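Local coordinates for protein ORF 37 (Human herpesvirus 8 type M, PDB 3FHD) that cuts double-stranded and single-stranded DNA as an endonuclease and exonuclease, processing branched or non-linear viral DNA intermediates so that unit-length linear genomes can be packaged, at residues N235-V240 / Q477-W482; P79-L84 / I493-S498; Q231-G236 / V406-G411. All blocks are in the same frame, centred on the assembly; numbering follows the deposited sequence.

In the fold
The three contacts share one side of the chain and form a continuous patch. Contact 1 and contact 3 start from the same loop, sharing Asn235 and Gly236, with centres about 12 Å apart; contact 3 fixes the loop's first half to helix 394-412, and contact 1 packs its second half on helix 468-489. Contact 2, its centre about 13 Å from that of contact 1 and about 18 Å from that of contact 3, joins a segment of the N-terminal part of the chain to one close to its C-terminal end. Met81 reaches the shared loop, its CB lying 3.4 Å from Asn235 O. All three lie away from the magnesium site of Asp243, Glu266 and Ile267.

Contact 1 (N235-V240 / Q477-W482); sequences NGIFGV and QAANFW
A single methyl, CG2 of Ile237, sits squarely over the six-membered ring of Trp482, 3.6 Å from its centroid and only 9° off the ring normal, a clear CH-pi contact. Apolar packing alone joins the Asx turn before strand 238-240 of this PD-(D/E)XK nuclease to helix 468-489. Two branches of the isoleucine share the work. With CG1 set between the backbone N and the carbonyl carbon (chi1 76°), CG2 is left to cover the indole while CD1 reaches the helix backbone, 3.7 Å from Ala479 CA. A beta-branched residue suits this place because it fills two directions at once, and the small alanines let the loop approach closely. Phe238 meets Ala478 through its rim: the methyl CB lies near the ring plane, 3.7 Å from CE1, while CG1 of Ile237 lies over one face of the same ring, toward its rim. Trp482 turns its polar edge to another partner, NE1 donating to Gly163 O, which would help to hold the indole's rotation. Asn235 has a short amide side chain that can fold back over the following residues, and Gly236 suits the turn's positive phi. Asn235 OD1 accepts from two backbone amides, Ile237 N at 2.9 Å, met in the carbonyl plane on a lone pair, and Phe238 N at 3.3 Å, tilted 20° from that plane.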
loop_
_atom_site.group_PDB
_atom_site.type_symbol
_atom_site.label_atom_id
_atom_site.label_comp_id
_atom_site.label_asym_id
_atom_site.label_seq_id
_atom_site.Cartn_x
_atom_site.Cartn_y
_atom_site.Cartn_z
ATOM N N ASN A 235 -6.812 15.359 -3.760
ATOM C CA ASN A 235 -8.236 14.941 -3.891
ATOM C C ASN A 235 -8.918 14.388 -2.635
ATOM O O ASN A 235 -10.148 14.467 -2.501
ATOM C CB ASN A 235 -8.403 13.980 -5.082
ATOM C CG ASN A 235 -7.483 12.777 -5.001
ATOM O OD1 ASN A 235 -7.584 11.967 -4.081
ATOM N ND2 ASN A 235 -6.575 12.660 -5.972
ATOM N N GLY A 236 -8.138 13.825 -1.721
ATOM C CA GLY A 236 -8.692 13.203 -0.521
ATOM C C GLY A 236 -9.537 11.936 -0.733
ATOM O O GLY A 236 -10.194 11.494 0.197
ATOM N N ILE A 237 -9.494 11.334 -1.929
ATOM C CA ILE A 237 -10.261 10.090 -2.211
ATOM C C ILE A 237 -9.378 8.855 -2.375
ATOM O O ILE A 237 -9.845 7.719 -2.235
ATOM C CB ILE A 237 -11.241 10.250 -3.407
ATOM C CG1 ILE A 237 -10.502 10.229 -4.756
ATOM C CG2 ILE A 237 -12.024 11.526 -3.288
ATOM C CD1 ILE A 237 -11.455 10.070 -5.956
ATOM N N PHE A 238 -8.093 9.086 -2.647
ATOM C CA PHE A 238 -7.116 8.001 -2.774
ATOM C C PHE A 238 -6.080 8.053 -1.632
ATOM O O PHE A 238 -5.820 9.103 -1.045
ATOM C CB PHE A 238 -6.333 8.051 -4.081
ATOM C CG PHE A 238 -7.158 7.940 -5.326
ATOM C CD1 PHE A 238 -7.797 6.738 -5.638
ATOM C CD2 PHE A 238 -7.240 9.035 -6.243
ATOM C CE1 PHE A 238 -8.549 6.610 -6.834
ATOM C CE2 PHE A 238 -7.989 8.908 -7.450
ATOM C CZ PHE A 238 -8.652 7.703 -7.718
ATOM N N GLY A 239 -5.478 6.896 -1.342
ATOM C CA GLY A 239 -4.388 6.829 -0.380
ATOM C C GLY A 239 -3.725 5.464 -0.410
ATOM O O GLY A 239 -4.331 4.471 -0.848
ATOM N N VAL A 240 -2.490 5.403 0.067
ATOM C CA VAL A 240 -1.728 4.170 0.128
ATOM C C VAL A 240 -0.894 4.083 1.423
ATOM O O VAL A 240 -0.597 5.113 2.084
ATOM C CB VAL A 240 -0.765 3.994 -1.087
ATOM C CG1 VAL A 240 -1.495 4.144 -2.437
ATOM C CG2 VAL A 240 0.360 4.993 -1.040
ATOM N N GLN A 477 -11.372 6.602 -13.992
ATOM C CA GLN A 477 -12.458 5.612 -13.791
ATOM C C GLN A 477 -12.710 5.373 -12.302
ATOM O O GLN A 477 -13.872 5.331 -11.834
ATOM C CB GLN A 477 -12.085 4.313 -14.501
ATOM C CG GLN A 477 -11.887 4.576 -16.030
ATOM C CD GLN A 477 -11.686 3.325 -16.849
ATOM O OE1 GLN A 477 -11.681 2.206 -16.323
ATOM N NE2 GLN A 477 -11.579 3.501 -18.167
ATOM N N ALA A 478 -11.627 5.229 -11.546
ATOM C CA ALA A 478 -11.743 5.017 -10.100
ATOM C C ALA A 478 -12.351 6.240 -9.406
ATOM O O ALA A 478 -13.166 6.089 -8.507
ATOM C CB ALA A 478 -10.351 4.674 -9.488
ATOM N N ALA A 479 -11.972 7.461 -9.829
ATOM C CA ALA A 479 -12.529 8.675 -9.211
ATOM C C ALA A 479 -14.021 8.835 -9.526
ATOM O O ALA A 479 -14.790 9.290 -8.671
ATOM C CB ALA A 479 -11.777 9.910 -9.642
ATOM N N ASN A 480 -14.415 8.501 -10.755
ATOM C CA ASN A 480 -15.828 8.488 -11.145
ATOM C C ASN A 480 -16.631 7.513 -10.275
ATOM O O ASN A 480 -17.711 7.855 -9.820
ATOM C CB ASN A 480 -15.983 8.152 -12.635
ATOM C CG ASN A 480 -15.922 9.391 -13.519
ATOM O OD1 ASN A 480 -15.754 10.521 -13.032
ATOM N ND2 ASN A 480 -16.088 9.189 -14.819
ATOM N N PHE A 481 -16.084 6.316 -10.035
ATOM C CA PHE A 481 -16.745 5.318 -9.198
ATOM C C PHE A 481 -16.825 5.831 -7.738
ATOM O O PHE A 481 -17.856 5.677 -7.117
ATOM C CB PHE A 481 -16.041 3.952 -9.294
ATOM C CG PHE A 481 -16.533 2.910 -8.300
ATOM C CD1 PHE A 481 -17.859 2.468 -8.307
ATOM C CD2 PHE A 481 -15.643 2.353 -7.395
ATOM C CE1 PHE A 481 -18.309 1.486 -7.369
ATOM C CE2 PHE A 481 -16.038 1.402 -6.479
ATOM C CZ PHE A 481 -17.396 0.945 -6.464
ATOM N N TRP A 482 -15.756 6.447 -7.218
ATOM C CA TRP A 482 -15.822 7.117 -5.900
ATOM C C TRP A 482 -16.986 8.146 -5.813
ATOM O O TRP A 482 -17.760 8.157 -4.845
ATOM C CB TRP A 482 -14.483 7.774 -5.532
ATOM C CG TRP A 482 -14.414 8.151 -4.071
ATOM C CD1 TRP A 482 -13.855 7.410 -3.069
ATOM C CD2 TRP A 482 -14.970 9.320 -3.447
ATOM N NE1 TRP A 482 -13.995 8.063 -1.858
ATOM C CE2 TRP A 482 -14.647 9.248 -2.063
ATOM C CE3 TRP A 482 -15.668 10.436 -3.924
ATOM C CZ2 TRP A 482 -15.050 10.219 -1.147
ATOM C CZ3 TRP A 482 -16.039 11.432 -3.019
ATOM C CH2 TRP A 482 -15.731 11.313 -1.638
#

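Contact 2 (P79-L84 / I493-S498); sequences PSMPAL and IKWDFS
Two irregular segments, the extended Pro79-Met81 before helix 83-100 and Ile493-Phe497 before helix 498-502, with an inverse gamma turn at Lys494, are joined by a backbone hydrogen bond, a bridging water and apolar packing. Asp496 N donates to Pro79 O at 2.8 Å and almost straight, 173° at the hydrogen, although it approaches tilted 34° from the carbonyl plane. Trp495 CA also brings its hydrogen to Pro79 O, at 3.4 Å. Further along, one water donates to both Asp496 O and Met81 O, linking the two backbones, and lies 3.1 Å from Ser80 OG; a small hydroxyl suits this partly exposed edge. The benzene end of the Trp495 indole takes the apolar contacts of Leu84 and Met81. Leu84 CD2 approaches its CZ3 at 3.9 Å, the two side chains crossing at about a right angle. The flexible methionine reaches both aromatics: Met81 CG lies 4.2 Å from Trp495 CZ3 and meets the edge of Phe497 near CE1. Within 493-498 the tryptophan is clasped on opposite faces, by CG2 of Ile493 over its centre and by Phe497 CZ toward its rim. Pro79, with its rigid apolar ring, lays CG against Ile493 CG2 at 3.9 Å. Asp496 OD1 accepts from Ser498 N in an Asx turn and from Ser498 OG. Around this seam, helix 59-64 touches Met81, Leu84 and Trp495, helix 66-72 backs Pro79 and Ile493, and Trp482 of helix 468-489 packs on Met81 and Phe497.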
loop_
_atom_site.group_PDB
_atom_site.type_symbol
_atom_site.label_atom_id
_atom_site.label_comp_id
_atom_site.label_asym_id
_atom_site.label_seq_id
_atom_site.Cartn_x
_atom_site.Cartn_y
_atom_site.Cartn_z
ATOM N N PRO A 79 -20.518 20.851 -0.276
ATOM C CA PRO A 79 -19.180 20.391 0.125
ATOM C C PRO A 79 -18.317 19.838 -1.021
ATOM O O PRO A 79 -18.803 19.125 -1.913
ATOM C CB PRO A 79 -19.478 19.302 1.164
ATOM C CG PRO A 79 -20.805 19.628 1.665
ATOM C CD PRO A 79 -21.563 20.127 0.461
ATOM N N SER A 80 -17.038 20.191 -0.972
ATOM C CA SER A 80 -16.064 19.867 -1.999
ATOM C C SER A 80 -14.977 18.928 -1.424
ATOM O O SER A 80 -14.698 18.973 -0.223
ATOM C CB SER A 80 -15.417 21.181 -2.448
ATOM O OG SER A 80 -14.372 20.967 -3.361
ATOM N N MET A 81 -14.382 18.091 -2.279
ATOM C CA MET A 81 -13.151 17.369 -1.951
ATOM C C MET A 81 -11.949 18.027 -2.653
ATOM O O MET A 81 -12.073 18.451 -3.819
ATOM C CB MET A 81 -13.265 15.895 -2.333
ATOM C CG MET A 81 -14.392 15.149 -1.602
ATOM S SD MET A 81 -14.080 14.760 0.156
ATOM C CE MET A 81 -13.013 13.324 -0.035
ATOM N N PRO A 82 -10.791 18.108 -1.969
ATOM C CA PRO A 82 -10.477 17.433 -0.701
ATOM C C PRO A 82 -10.892 18.154 0.603
ATOM O O PRO A 82 -10.571 17.649 1.683
ATOM C CB PRO A 82 -8.967 17.333 -0.772
ATOM C CG PRO A 82 -8.572 18.647 -1.447
ATOM C CD PRO A 82 -9.646 18.915 -2.449
ATOM N N ALA A 83 -11.570 19.307 0.521
ATOM C CA ALA A 83 -11.829 20.137 1.701
ATOM C C ALA A 83 -12.571 19.397 2.821
ATOM O O ALA A 83 -12.248 19.552 3.995
ATOM C CB ALA A 83 -12.575 21.474 1.316
ATOM N N LEU A 84 -13.579 18.610 2.462
ATOM C CA LEU A 84 -14.355 17.909 3.501
ATOM C C LEU A 84 -13.514 16.779 4.177
ATOM O O LEU A 84 -13.653 16.506 5.375
ATOM C CB LEU A 84 -15.671 17.394 2.895
ATOM C CG LEU A 84 -16.670 16.693 3.808
ATOM C CD1 LEU A 84 -16.974 17.534 5.068
ATOM C CD2 LEU A 84 -17.951 16.344 3.024
ATOM N N ILE A 493 -26.043 14.947 0.661
ATOM C CA ILE A 493 -24.919 15.884 0.533
ATOM C C ILE A 493 -24.838 16.479 -0.875
ATOM O O ILE A 493 -24.702 15.747 -1.871
ATOM C CB ILE A 493 -23.524 15.220 0.917
ATOM C CG1 ILE A 493 -23.491 14.787 2.386
ATOM C CG2 ILE A 493 -22.353 16.204 0.655
ATOM C CD1 ILE A 493 -22.126 14.176 2.854
ATOM N N LYS A 494 -24.889 17.809 -0.965
ATOM C CA LYS A 494 -24.796 18.471 -2.259
ATOM C C LYS A 494 -23.360 18.588 -2.761
ATOM O O LYS A 494 -22.844 19.693 -2.907
ATOM C CB LYS A 494 -25.486 19.840 -2.226
ATOM C CG LYS A 494 -26.985 19.764 -1.960
ATOM C CD LYS A 494 -27.662 21.140 -2.073
ATOM C CE LYS A 494 -27.574 21.950 -0.769
ATOM N NZ LYS A 494 -28.271 21.287 0.388
ATOM N N TRP A 495 -22.737 17.434 -3.030
ATOM C CA TRP A 495 -21.332 17.350 -3.435
ATOM C C TRP A 495 -21.053 18.294 -4.605
ATOM O O TRP A 495 -21.828 18.318 -5.585
ATOM C CB TRP A 495 -20.979 15.926 -3.888
ATOM C CG TRP A 495 -21.144 14.864 -2.856
ATOM C CD1 TRP A 495 -22.183 13.986 -2.729
ATOM C CD2 TRP A 495 -20.215 14.541 -1.821
ATOM N NE1 TRP A 495 -21.959 13.123 -1.679
ATOM C CE2 TRP A 495 -20.762 13.448 -1.093
ATOM C CE3 TRP A 495 -18.962 15.065 -1.438
ATOM C CZ2 TRP A 495 -20.115 12.877 0.005
ATOM C CZ3 TRP A 495 -18.305 14.488 -0.331
ATOM C CH2 TRP A 495 -18.883 13.406 0.372
ATOM N N ASP A 496 -19.972 19.067 -4.484
ATOM C CA ASP A 496 -19.461 19.899 -5.563
ATOM C C ASP A 496 -18.142 19.271 -5.979
ATOM O O ASP A 496 -17.127 19.431 -5.299
ATOM C CB ASP A 496 -19.300 21.367 -5.108
ATOM C CG ASP A 496 -18.716 22.281 -6.201
ATOM O OD1 ASP A 496 -17.997 21.791 -7.091
ATOM O OD2 ASP A 496 -18.979 23.505 -6.180
ATOM N N PHE A 497 -18.166 18.515 -7.077
ATOM C CA PHE A 497 -16.984 17.779 -7.515
ATOM C C PHE A 497 -16.167 18.532 -8.604
ATOM O O PHE A 497 -15.250 17.957 -9.220
ATOM C CB PHE A 497 -17.373 16.361 -7.979
ATOM C CG PHE A 497 -17.801 15.423 -6.857
ATOM C CD1 PHE A 497 -17.064 15.328 -5.669
ATOM C CD2 PHE A 497 -18.924 14.603 -7.017
ATOM C CE1 PHE A 497 -17.451 14.436 -4.646
ATOM C CE2 PHE A 497 -19.316 13.716 -6.018
ATOM C CZ PHE A 497 -18.584 13.628 -4.832
ATOM N N SER A 498 -16.498 19.814 -8.818
ATOM C CA SER A 498 -15.702 20.715 -9.681
ATOM C C SER A 498 -14.197 20.583 -9.435
ATOM O O SER A 498 -13.432 20.309 -10.367
ATOM C CB SER A 498 -16.116 22.185 -9.493
ATOM O OG SER A 498 -17.502 22.361 -9.729
HETATM O O HOH W 1 -14.212 18.768 -5.474
#

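Contact 3 (Q231-G236 / V406-G411); sequences QSPQNG and VEEYIG
Glu408 OE2 is gripped by two donors of the loop after strand 230-231: Ser232 OG gives it a very short hydrogen bond of 2.5 Å, and Gln234 N a second of 2.9 Å, met nearly along the C-O axis. The glutamate stands on helix 394-412 and reaches straight out to them, CG opposite its own backbone N (chi1 -176°) and the chain extended beyond. Its length suits the gap, since Ser232 CA and Glu408 CA remain 7.6 Å apart. Ser232 OG serves twice, donating to the carboxylate while accepting from Asn235 N at 3.2 Å, an ST motif that ties Ser232 to Asn235 within the loop; serine provides both roles on a short stem. Pro233, which has no amide hydrogen to offer, presses CD close to OE2 and lays the same carbon 3.7 Å from Tyr409 CE2. The other carboxylate oxygen, OE1, accepts from a water that is also weakly bonded to Asn235 ND2. Tyr409, next along the helix, donates from OH to Gln231 O at 2.6 Å; the acceptor lies in the plane of the ring, at its edge, and OH is tilted 17° from the carbonyl plane. Tyrosine suits this place because its rigid ring carries the hydroxyl out to that carbonyl while packing on Pro233. The ring also meets His138 edge-to-face and touches Cys141, both of helix 134-147, whose Arg137 takes Pro233 O and Gln234 OE1. Two loop donors on OE2 and a water on OE1 would together be expected to favour the anion.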
loop_
_atom_site.group_PDB
_atom_site.type_symbol
_atom_site.label_atom_id
_atom_site.label_comp_id
_atom_site.label_asym_id
_atom_site.label_seq_id
_atom_site.Cartn_x
_atom_site.Cartn_y
_atom_site.Cartn_z
ATOM N N GLN A 231 -2.623 9.799 2.557
ATOM C CA GLN A 231 -3.805 10.247 1.827
ATOM C C GLN A 231 -3.320 11.158 0.655
ATOM O O GLN A 231 -2.262 11.822 0.775
ATOM C CB GLN A 231 -4.707 11.051 2.770
ATOM C CG GLN A 231 -5.148 10.278 4.025
ATOM C CD GLN A 231 -5.762 11.190 5.091
ATOM O OE1 GLN A 231 -6.991 11.330 5.171
ATOM N NE2 GLN A 231 -4.906 11.811 5.915
ATOM N N SER A 232 -4.051 11.196 -0.453
ATOM C CA SER A 232 -3.827 12.204 -1.495
ATOM C C SER A 232 -4.209 13.619 -1.027
ATOM O O SER A 232 -5.379 13.891 -0.765
ATOM C CB SER A 232 -4.602 11.880 -2.795
ATOM O OG SER A 232 -4.651 13.054 -3.634
ATOM N N PRO A 233 -3.231 14.557 -0.956
ATOM C CA PRO A 233 -3.613 15.926 -0.554
ATOM C C PRO A 233 -4.386 16.678 -1.634
ATOM O O PRO A 233 -5.024 17.689 -1.338
ATOM C CB PRO A 233 -2.262 16.602 -0.267
ATOM C CG PRO A 233 -1.262 15.813 -1.130
ATOM C CD PRO A 233 -1.780 14.404 -1.144
ATOM N N GLN A 234 -4.327 16.211 -2.877
ATOM C CA GLN A 234 -4.955 16.945 -3.964
ATOM C C GLN A 234 -6.429 16.584 -4.136
ATOM O O GLN A 234 -7.206 17.429 -4.535
ATOM C CB GLN A 234 -4.197 16.747 -5.270
ATOM C CG GLN A 234 -2.779 17.363 -5.279
ATOM C CD GLN A 234 -2.808 18.882 -5.131
ATOM O OE1 GLN A 234 -3.324 19.426 -4.143
ATOM N NE2 GLN A 234 -2.257 19.572 -6.110
ATOM N N ASN A 235 -6.812 15.359 -3.760
ATOM C CA ASN A 235 -8.236 14.941 -3.891
ATOM C C ASN A 235 -8.918 14.388 -2.635
ATOM O O ASN A 235 -10.148 14.467 -2.501
ATOM C CB ASN A 235 -8.403 13.980 -5.082
ATOM C CG ASN A 235 -7.483 12.777 -5.001
ATOM O OD1 ASN A 235 -7.584 11.967 -4.081
ATOM N ND2 ASN A 235 -6.575 12.660 -5.972
ATOM N N GLY A 236 -8.138 13.825 -1.721
ATOM C CA GLY A 236 -8.692 13.203 -0.521
ATOM C C GLY A 236 -9.537 11.936 -0.733
ATOM O O GLY A 236 -10.194 11.494 0.197
ATOM N N VAL A 406 3.042 8.470 -4.420
ATOM C CA VAL A 406 4.469 8.858 -4.258
ATOM C C VAL A 406 4.856 10.070 -5.125
ATOM O O VAL A 406 5.549 11.002 -4.688
ATOM C CB VAL A 406 5.428 7.662 -4.545
ATOM C CG1 VAL A 406 6.866 8.156 -4.615
ATOM C CG2 VAL A 406 5.344 6.632 -3.450
ATOM N N GLU A 407 4.460 10.036 -6.402
ATOM C CA GLU A 407 4.793 11.121 -7.328
ATOM C C GLU A 407 4.078 12.447 -7.053
ATOM O O GLU A 407 4.657 13.520 -7.256
ATOM C CB GLU A 407 4.631 10.646 -8.773
ATOM C CG GLU A 407 5.765 9.672 -9.145
ATOM C CD GLU A 407 5.428 8.733 -10.292
ATOM O OE1 GLU A 407 4.479 9.050 -11.070
ATOM O OE2 GLU A 407 6.116 7.674 -10.405
ATOM N N GLU A 408 2.851 12.352 -6.554
ATOM C CA GLU A 408 2.094 13.510 -6.030
ATOM C C GLU A 408 2.839 14.194 -4.869
ATOM O O GLU A 408 3.017 15.411 -4.898
ATOM C CB GLU A 408 0.680 13.052 -5.607
ATOM C CG GLU A 408 -0.310 14.175 -5.115
ATOM C CD GLU A 408 -1.671 13.563 -4.692
ATOM O OE1 GLU A 408 -1.887 12.382 -4.986
ATOM O OE2 GLU A 408 -2.537 14.236 -4.070
ATOM N N TYR A 409 3.294 13.421 -3.880
ATOM C CA TYR A 409 4.032 13.967 -2.727
ATOM C C TYR A 409 5.381 14.588 -3.173
ATOM O O TYR A 409 5.730 15.691 -2.764
ATOM C CB TYR A 409 4.287 12.864 -1.693
ATOM C CG TYR A 409 3.135 12.565 -0.731
ATOM C CD1 TYR A 409 3.327 12.678 0.660
ATOM C CD2 TYR A 409 1.870 12.214 -1.186
ATOM C CE1 TYR A 409 2.278 12.382 1.571
ATOM C CE2 TYR A 409 0.794 11.947 -0.275
ATOM C CZ TYR A 409 1.010 12.039 1.106
ATOM O OH TYR A 409 -0.003 11.738 2.023
ATOM N N ILE A 410 6.128 13.890 -4.025
ATOM C CA ILE A 410 7.356 14.458 -4.617
ATOM C C ILE A 410 7.079 15.796 -5.340
ATOM O O ILE A 410 7.922 16.684 -5.329
ATOM C CB ILE A 410 8.012 13.450 -5.610
ATOM C CG1 ILE A 410 8.620 12.301 -4.845
ATOM C CG2 ILE A 410 9.118 14.157 -6.500
ATOM C CD1 ILE A 410 8.994 11.107 -5.718
ATOM N N GLY A 411 5.909 15.905 -5.986
ATOM C CA GLY A 411 5.501 17.097 -6.751
ATOM C C GLY A 411 5.221 18.279 -5.839
ATOM O O GLY A 411 5.501 19.437 -6.194
HETATM O O HOH W 2 -3.983 10.551 -6.404
#